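PDB 3MKH: nitroalkane oxidase from Podospora anserina, which catalyses the FAD-dependent oxidation of nitroalkanes to aldehydes or ketones, consuming oxygen and releasing nitrite and hydrogen peroxide. Local coordinates for residues Gly166-Ala171 against Val243-Val248; Leu42-Thr47 against Ala175-Lys180. All blocks are in the same frame, centred on the assembly; numbering follows the deposited sequence.

Contact 1 (Gly166-Ala171 against Val243-Val248); sequences GEKMWA and VRYTNV. With FAD (flavin-adenine dinucleotide), chain E.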
ATOM      1  N   GLY A 166       4.694 -36.373 -21.614  1.00 27.79           N
ATOM      2  CA  GLY A 166       5.017 -35.309 -20.688  1.00 25.53           C
ATOM      3  C   GLY A 166       4.161 -35.310 -19.443  1.00 26.23           C
ATOM      4  O   GLY A 166       3.136 -35.992 -19.376  1.00 23.87           O
ATOM      5  N   GLU A 167       4.600 -34.537 -18.458  1.00 23.94           N
ATOM      6  CA  GLU A 167       3.857 -34.343 -17.235  1.00 22.46           C
ATOM      7  C   GLU A 167       3.236 -32.962 -17.192  1.00 24.37           C
ATOM      8  O   GLU A 167       3.846 -31.976 -17.597  1.00 24.51           O
ATOM      9  CB  GLU A 167       4.766 -34.557 -16.022  1.00 24.27           C
ATOM     10  CG  GLU A 167       5.278 -35.967 -15.954  1.00 27.86           C
ATOM     11  CD  GLU A 167       6.150 -36.248 -14.745  1.00 30.85           C
ATOM     12  OE1 GLU A 167       6.373 -35.334 -13.911  1.00 26.90           O
ATOM     13  OE2 GLU A 167       6.608 -37.404 -14.642  1.00 31.12           O
ATOM     14  N   LYS A 168       2.009 -32.901 -16.692  1.00 22.98           N
ATOM     15  CA  LYS A 168       1.297 -31.646 -16.580  1.00 19.16           C
ATOM     16  C   LYS A 168       0.824 -31.533 -15.146  1.00 21.07           C
ATOM     17  O   LYS A 168       0.691 -32.535 -14.458  1.00 21.97           O
ATOM     18  CB  LYS A 168       0.095 -31.651 -17.536  1.00 18.53           C
ATOM     19  CG  LYS A 168       0.492 -31.614 -19.022  1.00 20.17           C
ATOM     20  CD  LYS A 168       1.151 -30.278 -19.379  1.00 20.48           C
ATOM     21  CE  LYS A 168       1.293 -30.076 -20.916  1.00 20.86           C
ATOM     22  NZ  LYS A 168       2.040 -28.790 -21.172  1.00 23.09           N
ATOM     23  N   MET A 169       0.574 -30.315 -14.686  1.00 20.33           N
ATOM     24  CA  MET A 169       0.083 -30.129 -13.327  1.00 20.64           C
ATOM     25  C   MET A 169      -0.770 -28.876 -13.318  1.00 22.08           C
ATOM     26  O   MET A 169      -0.535 -27.970 -14.123  1.00 22.95           O
ATOM     27  CB  MET A 169       1.270 -29.980 -12.365  1.00 23.24           C
ATOM     28  CG  MET A 169       0.892 -29.899 -10.877  1.00 20.75           C
ATOM     29  SD  MET A 169       2.390 -29.916  -9.848  1.00 24.21           S
ATOM     30  CE  MET A 169       1.710 -29.597  -8.214  1.00 21.62           C
ATOM     31  N   TRP A 170      -1.777 -28.864 -12.445  1.00 19.96           N
ATOM     32  CA  TRP A 170      -2.670 -27.726 -12.229  1.00 23.44           C
ATOM     33  C   TRP A 170      -3.772 -27.580 -13.285  1.00 25.09           C
ATOM     34  O   TRP A 170      -4.593 -26.674 -13.193  1.00 28.94           O
ATOM     35  CB  TRP A 170      -1.900 -26.401 -12.123  1.00 21.60           C
ATOM     36  CG  TRP A 170      -0.887 -26.318 -10.987  1.00 21.12           C
ATOM     37  CD1 TRP A 170       0.476 -26.297 -11.110  1.00 22.42           C
ATOM     38  CD2 TRP A 170      -1.164 -26.212  -9.586  1.00 24.47           C
ATOM     39  NE1 TRP A 170       1.061 -26.214  -9.869  1.00 22.80           N
ATOM     40  CE2 TRP A 170       0.078 -26.147  -8.918  1.00 25.95           C
ATOM     41  CE3 TRP A 170      -2.341 -26.175  -8.826  1.00 23.86           C
ATOM     42  CZ2 TRP A 170       0.179 -26.049  -7.531  1.00 23.23           C
ATOM     43  CZ3 TRP A 170      -2.237 -26.077  -7.443  1.00 25.86           C
ATOM     44  CH2 TRP A 170      -0.986 -26.011  -6.813  1.00 21.52           C
ATOM     45  N   ALA A 171      -3.786 -28.448 -14.289  1.00 22.25           N
ATOM     46  CA  ALA A 171      -4.727 -28.269 -15.391  1.00 22.22           C
ATOM     47  C   ALA A 171      -6.109 -28.769 -15.005  1.00 23.73           C
ATOM     48  O   ALA A 171      -6.404 -29.971 -15.014  1.00 20.80           O
ATOM     49  CB  ALA A 171      -4.225 -28.934 -16.654  1.00 21.92           C
ATOM     50  N   VAL A 243      -0.103 -35.025 -13.401  1.00 19.66           N
ATOM     51  CA  VAL A 243      -0.455 -36.192 -14.225  1.00 19.83           C
ATOM     52  C   VAL A 243       0.651 -36.486 -15.220  1.00 21.96           C
ATOM     53  O   VAL A 243       1.544 -35.661 -15.420  1.00 21.13           O
ATOM     54  CB  VAL A 243      -1.761 -35.975 -15.019  1.00 21.40           C
ATOM     55  CG1 VAL A 243      -2.902 -35.654 -14.087  1.00 22.89           C
ATOM     56  CG2 VAL A 243      -1.580 -34.842 -16.078  1.00 19.00           C
ATOM     57  N   ARG A 244       0.594 -37.658 -15.848  1.00 23.77           N
ATOM     58  CA  ARG A 244       1.573 -38.026 -16.879  1.00 25.14           C
ATOM     59  C   ARG A 244       0.901 -38.654 -18.106  1.00 22.75           C
ATOM     60  O   ARG A 244       0.092 -39.581 -17.991  1.00 25.65           O
ATOM     61  CB  ARG A 244       2.655 -38.970 -16.323  1.00 26.21           C
ATOM     62  CG  ARG A 244       3.734 -39.340 -17.347  1.00 30.02           C
ATOM     63  CD  ARG A 244       4.729 -40.389 -16.802  1.00 31.55           C
ATOM     64  NE  ARG A 244       5.539 -39.882 -15.696  1.00 30.06           N
ATOM     65  CZ  ARG A 244       5.786 -40.556 -14.576  1.00 35.27           C
ATOM     66  NH1 ARG A 244       5.285 -41.773 -14.400  1.00 33.52           N
ATOM     67  NH2 ARG A 244       6.530 -40.010 -13.625  1.00 32.71           N
ATOM     68  N   TYR A 245       1.218 -38.105 -19.272  1.00 21.61           N
ATOM     69  CA  TYR A 245       0.856 -38.693 -20.557  1.00 23.18           C
ATOM     70  C   TYR A 245       2.057 -39.503 -21.045  1.00 23.43           C
ATOM     71  O   TYR A 245       3.152 -38.959 -21.180  1.00 24.64           O
ATOM     72  CB  TYR A 245       0.547 -37.584 -21.571  1.00 22.14           C
ATOM     73  CG  TYR A 245      -0.660 -36.754 -21.192  1.00 23.84           C
ATOM     74  CD1 TYR A 245      -0.524 -35.583 -20.469  1.00 22.70           C
ATOM     75  CD2 TYR A 245      -1.938 -37.156 -21.549  1.00 24.87           C
ATOM     76  CE1 TYR A 245      -1.642 -34.826 -20.109  1.00 23.62           C
ATOM     77  CE2 TYR A 245      -3.055 -36.411 -21.194  1.00 23.80           C
ATOM     78  CZ  TYR A 245      -2.899 -35.248 -20.482  1.00 23.44           C
ATOM     79  OH  TYR A 245      -4.016 -34.521 -20.128  1.00 24.74           O
ATOM     80  N   THR A 246       1.865 -40.792 -21.303  1.00 25.93           N
ATOM     81  CA  THR A 246       2.960 -41.622 -21.805  1.00 25.71           C
ATOM     82  C   THR A 246       2.641 -42.270 -23.143  1.00 27.87           C
ATOM     83  O   THR A 246       1.684 -43.026 -23.255  1.00 28.70           O
ATOM     84  CB  THR A 246       3.321 -42.736 -20.819  1.00 27.09           C
ATOM     85  OG1 THR A 246       3.657 -42.150 -19.563  1.00 30.36           O
ATOM     86  CG2 THR A 246       4.522 -43.537 -21.338  1.00 28.48           C
ATOM     87  N   ASN A 247       3.475 -41.985 -24.139  1.00 31.49           N
ATOM     88  CA  ASN A 247       3.274 -42.466 -25.506  1.00 32.23           C
ATOM     89  C   ASN A 247       1.822 -42.464 -25.964  1.00 31.43           C
ATOM     90  O   ASN A 247       1.295 -43.477 -26.437  1.00 29.32           O
ATOM     91  CB  ASN A 247       3.922 -43.837 -25.703  1.00 36.78           C
ATOM     92  CG  ASN A 247       5.442 -43.762 -25.698  1.00 44.15           C
ATOM     93  OD1 ASN A 247       6.117 -44.650 -25.169  1.00 57.38           O
ATOM     94  ND2 ASN A 247       5.988 -42.692 -26.271  1.00 40.35           N
ATOM     95  N   VAL A 248       1.183 -41.306 -25.828  1.00 28.54           N
ATOM     96  CA  VAL A 248      -0.190 -41.145 -26.257  1.00 26.89           C
ATOM     97  C   VAL A 248      -0.207 -40.819 -27.741  1.00 26.80           C
ATOM     98  O   VAL A 248       0.209 -39.735 -28.150  1.00 30.78           O
ATOM     99  CB  VAL A 248      -0.884 -40.008 -25.486  1.00 29.85           C
ATOM    100  CG1 VAL A 248      -2.287 -39.760 -26.061  1.00 30.28           C
ATOM    101  CG2 VAL A 248      -0.954 -40.336 -23.994  1.00 27.83           C
TER
HETATM  102  PA  FAD E 500       5.482 -20.287 -12.830  0.84 26.80           P
HETATM  103  O1A FAD E 500       6.263 -20.692 -13.996  0.84 24.28           O
HETATM  104  O2A FAD E 500       5.090 -21.300 -11.847  0.84 25.49           O
HETATM  105  O5B FAD E 500       6.280 -19.113 -12.077  0.84 26.55           O
HETATM  106  C5B FAD E 500       6.283 -19.022 -10.654  0.84 22.17           C
HETATM  107  C4B FAD E 500       6.831 -17.677 -10.142  0.84 25.30           C
HETATM  108  O4B FAD E 500       8.207 -17.553 -10.529  0.84 28.20           O
HETATM  109  C3B FAD E 500       6.116 -16.493 -10.789  0.84 24.71           C
HETATM  110  O3B FAD E 500       4.987 -16.117  -9.999  0.84 25.08           O
HETATM  111  C2B FAD E 500       7.170 -15.403 -10.726  0.84 23.39           C
HETATM  112  O2B FAD E 500       7.126 -14.751  -9.462  0.84 21.93           O
HETATM  113  C1B FAD E 500       8.484 -16.171 -10.871  0.84 27.58           C
HETATM  114  N9A FAD E 500       8.934 -16.075 -12.287  0.84 27.69           N
HETATM  115  C8A FAD E 500       9.094 -17.090 -13.131  0.84 27.11           C
HETATM  116  N7A FAD E 500       9.499 -16.635 -14.310  0.84 27.62           N
HETATM  117  C5A FAD E 500       9.602 -15.315 -14.218  0.84 31.34           C
HETATM  118  C6A FAD E 500       9.978 -14.316 -15.105  0.84 33.19           C
HETATM  119  N6A FAD E 500      10.331 -14.615 -16.349  0.84 33.10           N
HETATM  120  N1A FAD E 500       9.981 -13.047 -14.687  0.84 27.38           N
HETATM  121  C2A FAD E 500       9.632 -12.741 -13.450  0.84 30.69           C
HETATM  122  N3A FAD E 500       9.270 -13.668 -12.579  0.84 28.15           N
HETATM  123  C4A FAD E 500       9.243 -14.958 -12.932  0.84 29.44           C
HETATM  124  N1  FAD E 500      -3.231 -24.449 -15.594  0.84 24.46           N
HETATM  125  C2  FAD E 500      -3.686 -24.923 -16.817  0.84 23.17           C
HETATM  126  O2  FAD E 500      -2.880 -25.208 -17.691  0.84 26.13           O
HETATM  127  N3  FAD E 500      -5.051 -25.065 -17.048  0.84 24.14           N
HETATM  128  C4  FAD E 500      -5.973 -24.744 -16.055  0.84 25.05           C
HETATM  129  O4  FAD E 500      -7.176 -24.879 -16.269  0.84 21.80           O
HETATM  130  C4X FAD E 500      -5.517 -24.272 -14.831  0.84 25.86           C
HETATM  131  N5  FAD E 500      -6.414 -23.934 -13.815  0.84 25.03           N
HETATM  132  C5X FAD E 500      -5.941 -23.799 -12.506  0.84 22.33           C
HETATM  133  C6  FAD E 500      -6.816 -23.802 -11.424  0.84 21.03           C
HETATM  134  C7  FAD E 500      -6.328 -23.672 -10.129  0.84 22.18           C
HETATM  135  C7M FAD E 500      -7.277 -23.678  -8.935  0.84 22.87           C
HETATM  136  C8  FAD E 500      -4.962 -23.536  -9.919  0.84 25.84           C
HETATM  137  C8M FAD E 500      -4.412 -23.393  -8.500  0.84 22.00           C
HETATM  138  C9  FAD E 500      -4.092 -23.525 -10.999  0.84 24.46           C
HETATM  139  C9A FAD E 500      -4.578 -23.659 -12.291  0.84 21.82           C
HETATM  140  N10 FAD E 500      -3.704 -23.655 -13.377  0.84 27.04           N
HETATM  141  C10 FAD E 500      -4.151 -24.126 -14.605  0.84 28.96           C
HETATM  142  C1' FAD E 500      -2.319 -23.144 -13.243  0.84 27.62           C
HETATM  143  C2' FAD E 500      -2.273 -21.630 -13.454  0.84 26.53           C
HETATM  144  O2' FAD E 500      -2.678 -21.311 -14.781  0.84 26.24           O
HETATM  145  C3' FAD E 500      -0.887 -21.026 -13.171  0.84 27.34           C
HETATM  146  O3' FAD E 500      -1.007 -19.611 -13.184  0.84 26.31           O
HETATM  147  C4' FAD E 500       0.184 -21.426 -14.197  0.84 27.45           C
HETATM  148  O4' FAD E 500       0.692 -22.719 -13.901  0.84 25.42           O
HETATM  149  C5' FAD E 500       1.344 -20.423 -14.176  0.84 27.32           C
HETATM  150  O5' FAD E 500       1.874 -20.269 -12.858  0.84 27.73           O
HETATM  151  P   FAD E 500       2.886 -19.085 -12.518  0.84 28.69           P
HETATM  152  O1P FAD E 500       2.358 -17.849 -13.107  0.84 26.69           O
HETATM  153  O2P FAD E 500       3.182 -19.113 -11.085  0.84 26.46           O
HETATM  154  O3P FAD E 500       4.180 -19.518 -13.378  0.84 27.68           O

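Contact 2 (Leu42-Thr47 against Ala175-Lys180); sequences LRFQST and AGWDFK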
ATOM      1  N   LEU A  42     -12.507 -36.894  -3.390  1.00 19.64           N
ATOM      2  CA  LEU A  42     -13.938 -37.192  -3.444  1.00 22.32           C
ATOM      3  C   LEU A  42     -14.799 -35.922  -3.446  1.00 23.14           C
ATOM      4  O   LEU A  42     -15.985 -35.968  -3.820  1.00 21.68           O
ATOM      5  CB  LEU A  42     -14.363 -38.085  -2.268  1.00 23.39           C
ATOM      6  CG  LEU A  42     -14.422 -39.620  -2.401  1.00 31.83           C
ATOM      7  CD1 LEU A  42     -13.307 -40.167  -3.272  1.00 34.00           C
ATOM      8  CD2 LEU A  42     -14.381 -40.260  -1.018  1.00 33.87           C
ATOM      9  N   ARG A  43     -14.238 -34.801  -2.993  1.00 21.29           N
ATOM     10  CA  ARG A  43     -14.988 -33.549  -3.051  1.00 19.00           C
ATOM     11  C   ARG A  43     -15.306 -33.220  -4.507  1.00 20.00           C
ATOM     12  O   ARG A  43     -16.458 -32.961  -4.860  1.00 18.58           O
ATOM     13  CB  ARG A  43     -14.219 -32.396  -2.395  1.00 19.48           C
ATOM     14  CG  ARG A  43     -14.214 -32.477  -0.888  1.00 20.36           C
ATOM     15  CD  ARG A  43     -13.827 -31.169  -0.206  1.00 24.54           C
ATOM     16  NE  ARG A  43     -14.144 -31.256   1.219  1.00 24.05           N
ATOM     17  CZ  ARG A  43     -14.226 -30.223   2.049  1.00 25.35           C
ATOM     18  NH1 ARG A  43     -13.993 -28.983   1.623  1.00 20.63           N
ATOM     19  NH2 ARG A  43     -14.544 -30.440   3.318  1.00 26.52           N
ATOM     20  N   PHE A  44     -14.275 -33.223  -5.342  1.00 18.93           N
ATOM     21  CA  PHE A  44     -14.441 -33.023  -6.782  1.00 18.28           C
ATOM     22  C   PHE A  44     -15.448 -34.034  -7.349  1.00 21.45           C
ATOM     23  O   PHE A  44     -16.434 -33.663  -7.972  1.00 19.82           O
ATOM     24  CB  PHE A  44     -13.087 -33.185  -7.473  1.00 17.74           C
ATOM     25  CG  PHE A  44     -13.180 -33.422  -8.945  1.00 20.47           C
ATOM     26  CD1 PHE A  44     -13.545 -32.398  -9.805  1.00 19.09           C
ATOM     27  CD2 PHE A  44     -12.868 -34.666  -9.477  1.00 22.26           C
ATOM     28  CE1 PHE A  44     -13.609 -32.612 -11.167  1.00 18.77           C
ATOM     29  CE2 PHE A  44     -12.934 -34.889 -10.831  1.00 21.80           C
ATOM     30  CZ  PHE A  44     -13.307 -33.861 -11.681  1.00 22.47           C
ATOM     31  N   GLN A  45     -15.203 -35.318  -7.119  1.00 19.52           N
ATOM     32  CA  GLN A  45     -16.067 -36.349  -7.688  1.00 20.23           C
ATOM     33  C   GLN A  45     -17.525 -36.145  -7.291  1.00 19.78           C
ATOM     34  O   GLN A  45     -18.422 -36.308  -8.119  1.00 21.39           O
ATOM     35  CB  GLN A  45     -15.578 -37.755  -7.313  1.00 22.20           C
ATOM     36  CG  GLN A  45     -14.238 -38.130  -7.919  1.00 23.68           C
ATOM     37  CD  GLN A  45     -13.895 -39.606  -7.714  1.00 26.84           C
ATOM     38  OE1 GLN A  45     -13.574 -40.329  -8.669  1.00 25.08           O
ATOM     39  NE2 GLN A  45     -13.981 -40.057  -6.477  1.00 22.49           N
ATOM     40  N   SER A  46     -17.756 -35.752  -6.038  1.00 20.92           N
ATOM     41  CA  SER A  46     -19.109 -35.575  -5.530  1.00 21.68           C
ATOM     42  C   SER A  46     -19.875 -34.446  -6.233  1.00 21.82           C
ATOM     43  O   SER A  46     -21.081 -34.332  -6.071  1.00 18.86           O
ATOM     44  CB  SER A  46     -19.106 -35.310  -4.014  1.00 22.53           C
ATOM     45  OG  SER A  46     -18.752 -33.961  -3.725  1.00 21.46           O
ATOM     46  N   THR A  47     -19.183 -33.599  -6.988  1.00 18.47           N
ATOM     47  CA  THR A  47     -19.884 -32.518  -7.691  1.00 21.93           C
ATOM     48  C   THR A  47     -20.403 -32.909  -9.082  1.00 20.45           C
ATOM     49  O   THR A  47     -20.963 -32.082  -9.791  1.00 19.75           O
ATOM     50  CB  THR A  47     -19.010 -31.246  -7.829  1.00 21.01           C
ATOM     51  OG1 THR A  47     -17.846 -31.546  -8.607  1.00 19.72           O
ATOM     52  CG2 THR A  47     -18.576 -30.743  -6.458  1.00 19.81           C
ATOM     53  N   ALA A 175      -8.050 -34.774 -15.554  1.00 22.07           N
ATOM     54  CA  ALA A 175      -8.097 -36.197 -15.218  1.00 17.79           C
ATOM     55  C   ALA A 175      -9.506 -36.812 -15.280  1.00 21.48           C
ATOM     56  O   ALA A 175      -9.660 -38.028 -15.172  1.00 21.39           O
ATOM     57  CB  ALA A 175      -7.443 -36.439 -13.844  1.00 21.91           C
ATOM     58  N   GLY A 176     -10.536 -35.982 -15.466  1.00 22.27           N
ATOM     59  CA  GLY A 176     -11.901 -36.489 -15.584  1.00 23.60           C
ATOM     60  C   GLY A 176     -12.509 -36.902 -14.253  1.00 23.29           C
ATOM     61  O   GLY A 176     -11.839 -36.856 -13.221  1.00 22.01           O
ATOM     62  N   TRP A 177     -13.776 -37.316 -14.270  1.00 22.63           N
ATOM     63  CA  TRP A 177     -14.476 -37.667 -13.037  1.00 22.88           C
ATOM     64  C   TRP A 177     -13.878 -38.889 -12.339  1.00 22.97           C
ATOM     65  O   TRP A 177     -13.924 -38.990 -11.108  1.00 20.12           O
ATOM     66  CB  TRP A 177     -15.958 -37.919 -13.306  1.00 22.62           C
ATOM     67  CG  TRP A 177     -16.683 -36.723 -13.818  1.00 21.51           C
ATOM     68  CD1 TRP A 177     -17.240 -36.573 -15.060  1.00 22.35           C
ATOM     69  CD2 TRP A 177     -16.938 -35.501 -13.111  1.00 19.62           C
ATOM     70  NE1 TRP A 177     -17.831 -35.338 -15.166  1.00 19.07           N
ATOM     71  CE2 TRP A 177     -17.657 -34.656 -13.990  1.00 21.15           C
ATOM     72  CE3 TRP A 177     -16.636 -35.041 -11.821  1.00 19.26           C
ATOM     73  CZ2 TRP A 177     -18.067 -33.377 -13.627  1.00 19.99           C
ATOM     74  CZ3 TRP A 177     -17.046 -33.757 -11.457  1.00 22.96           C
ATOM     75  CH2 TRP A 177     -17.765 -32.946 -12.358  1.00 22.04           C
ATOM     76  N   ASP A 178     -13.322 -39.806 -13.129  1.00 23.80           N
ATOM     77  CA  ASP A 178     -12.824 -41.074 -12.601  1.00 24.06           C
ATOM     78  C   ASP A 178     -11.290 -41.113 -12.598  1.00 26.11           C
ATOM     79  O   ASP A 178     -10.683 -42.156 -12.342  1.00 24.35           O
ATOM     80  CB  ASP A 178     -13.421 -42.266 -13.364  1.00 26.14           C
ATOM     81  CG  ASP A 178     -12.931 -42.365 -14.799  1.00 28.83           C
ATOM     82  OD1 ASP A 178     -12.156 -41.487 -15.253  1.00 26.77           O
ATOM     83  OD2 ASP A 178     -13.337 -43.334 -15.481  1.00 26.07           O
ATOM     84  N   PHE A 179     -10.676 -39.970 -12.910  1.00 22.07           N
ATOM     85  CA  PHE A 179      -9.231 -39.825 -12.852  1.00 24.94           C
ATOM     86  C   PHE A 179      -8.476 -40.616 -13.921  1.00 21.28           C
ATOM     87  O   PHE A 179      -7.273 -40.808 -13.822  1.00 25.16           O
ATOM     88  CB  PHE A 179      -8.728 -40.163 -11.442  1.00 22.01           C
ATOM     89  CG  PHE A 179      -9.347 -39.299 -10.381  1.00 23.53           C
ATOM     90  CD1 PHE A 179      -9.419 -37.925 -10.563  1.00 23.90           C
ATOM     91  CD2 PHE A 179      -9.871 -39.847  -9.227  1.00 23.08           C
ATOM     92  CE1 PHE A 179     -10.003 -37.120  -9.602  1.00 24.87           C
ATOM     93  CE2 PHE A 179     -10.450 -39.044  -8.258  1.00 25.92           C
ATOM     94  CZ  PHE A 179     -10.513 -37.675  -8.456  1.00 23.76           C
ATOM     95  N   LYS A 180      -9.171 -41.046 -14.960  1.00 23.42           N
ATOM     96  CA  LYS A 180      -8.494 -41.746 -16.042  1.00 22.19           C
ATOM     97  C   LYS A 180      -8.493 -40.932 -17.338  1.00 24.99           C
ATOM     98  O   LYS A 180      -8.248 -41.469 -18.420  1.00 25.31           O
ATOM     99  CB  LYS A 180      -9.113 -43.134 -16.250  1.00 26.21           C
ATOM    100  CG  LYS A 180      -8.876 -44.081 -15.072  1.00 28.48           C
ATOM    101  CD  LYS A 180      -9.421 -45.475 -15.380  1.00 39.12           C
ATOM    102  CE  LYS A 180      -9.346 -46.389 -14.161  1.00 48.12           C
ATOM    103  NZ  LYS A 180      -7.999 -46.360 -13.509  1.00 49.54           N
TER

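Contact 1 (Gly166-Ala171 against Val243-Val248)
Glu167 and Arg244 face each other as a non-hydrogen-bonded pair of two antiparallel strands, their side chains running side by side on the same face of the sheet. From Glu167, CB lies 3.5 Å from Val243 O. CG, anti to the carbonyl carbon (chi1 -63°), passes alongside the aliphatic part of Arg244, 4.0 Å from Arg244 CB. The chain stays extended to CD, and OE2 takes both bonds of the salt bridge: Arg244 NE at 2.9 Å and Arg244 NH2 at 2.8 Å. The guanidinium presents its edge, with OE2 close to its plane, but it grips that single oxygen side-on, and its plane is turned 40° from the carboxylate. NH2 approaches nearly along the C-O axis and NE from the anti side; the other oxygen, OE1, is hydrogen-bonded to His242 NE2. On the opposite face Lys168 CG meets the edge of the Tyr245 ring at CE1, 4.0 Å away, the two side chains crossing at about a right angle. A bend at chi2 (-67°) helps carry the lysine away from the neighbouring strand, and its NZ forms a salt bridge with Glu136 and hydrogen bonds with Phe134 O and Val188 O. Reciprocal backbone bonds tie Gly166 to Tyr245 and Lys168 to Val243, the shortest being Val243 N to Lys168 O, 2.8 Å. This is the beta-sheet domain of the acyl-CoA dehydrogenase fold. Just past the paired residues the chain reaches the cofactor, where Trp170 CE3 lies 3.5 Å from FAD C8M and Trp170 also packs on Ile376 of the second subunit. The chemistry thus pairs a partly exposed ion pair with a buried lysine whose charge is probably balanced by Glu136, beside a strand that leads directly into the flavin site.

Contact 2 (Leu42-Thr47 against Ala175-Lys180)
Phe44 and Trp177 lay their rings nearly parallel, planes 17° apart, but slide so far past each other that they barely overlap. The six-membered ring of Trp177 reaches over one face of Phe44 near its rim, with Trp177 CE3 3.5 Å from Phe44 CZ. With chi1 at 162°, CG of Phe44 turned opposite the backbone N, the ring comes between the tryptophan and Phe179. Phe179 meets it obliquely, its CE1 3.8 Å from Phe44 CD2 and the planes inclined by 33°. At the edge of the Phe44 ring, Gly176 O lies 3.3 Å from Phe44 CE2. The three rings form an aromatic cluster joining helix 41-45, in the N-terminal domain of this acyl-CoA dehydrogenase relative, to the loop that follows strand 161-168. That loop makes a type I beta turn from Gly176 to Phe179; overlapping it is an Asx turn, in which Asp178 OD1 accepts from Lys180 N. An alanine in place of Phe44 is likely to open a gap between Trp177 and Phe179, leaving both without the ring that bridges them. The side chain of Gln45 runs at a slant to that of Phe179, with Gln45 CG 3.8 Å from Phe179 CZ. Thr47 OG1 comes to the edge of the tryptophan ring, 3.7 Å from Trp177 CZ3. The same hydroxyl donates to Phe44 O. That carbonyl also accepts from Thr47 N and lies in the plane of the tryptophan ring at its edge, 3.5 Å from Trp177 CZ3. Tyr51 meets Trp177 edge-to-face, and Trp177 NE1 is hydrogen-bonded to Ser127 O.

Overall arrangement
Contact 1 is largely buried and lies within the beta-sheet domain, whereas contact 2 is only partly buried and joins that domain to the short helix 41-45. Their centres are about 17 Å apart, yet one run of chain serves both: 166-171 runs out of its strand to the flavin, and 175-180 follows a few residues later. Phe224 and Val226 of strand 224-228 give a shared neighbour, since Phe224 packs on Val243 and Ala175, and Val226 on Ala175 and Phe179. Backbone pairing and charge dominate contact 1; aromatic rings dominate contact 2. Contact 1 also meets the second subunit near FAD, while no other chain touches contact 2.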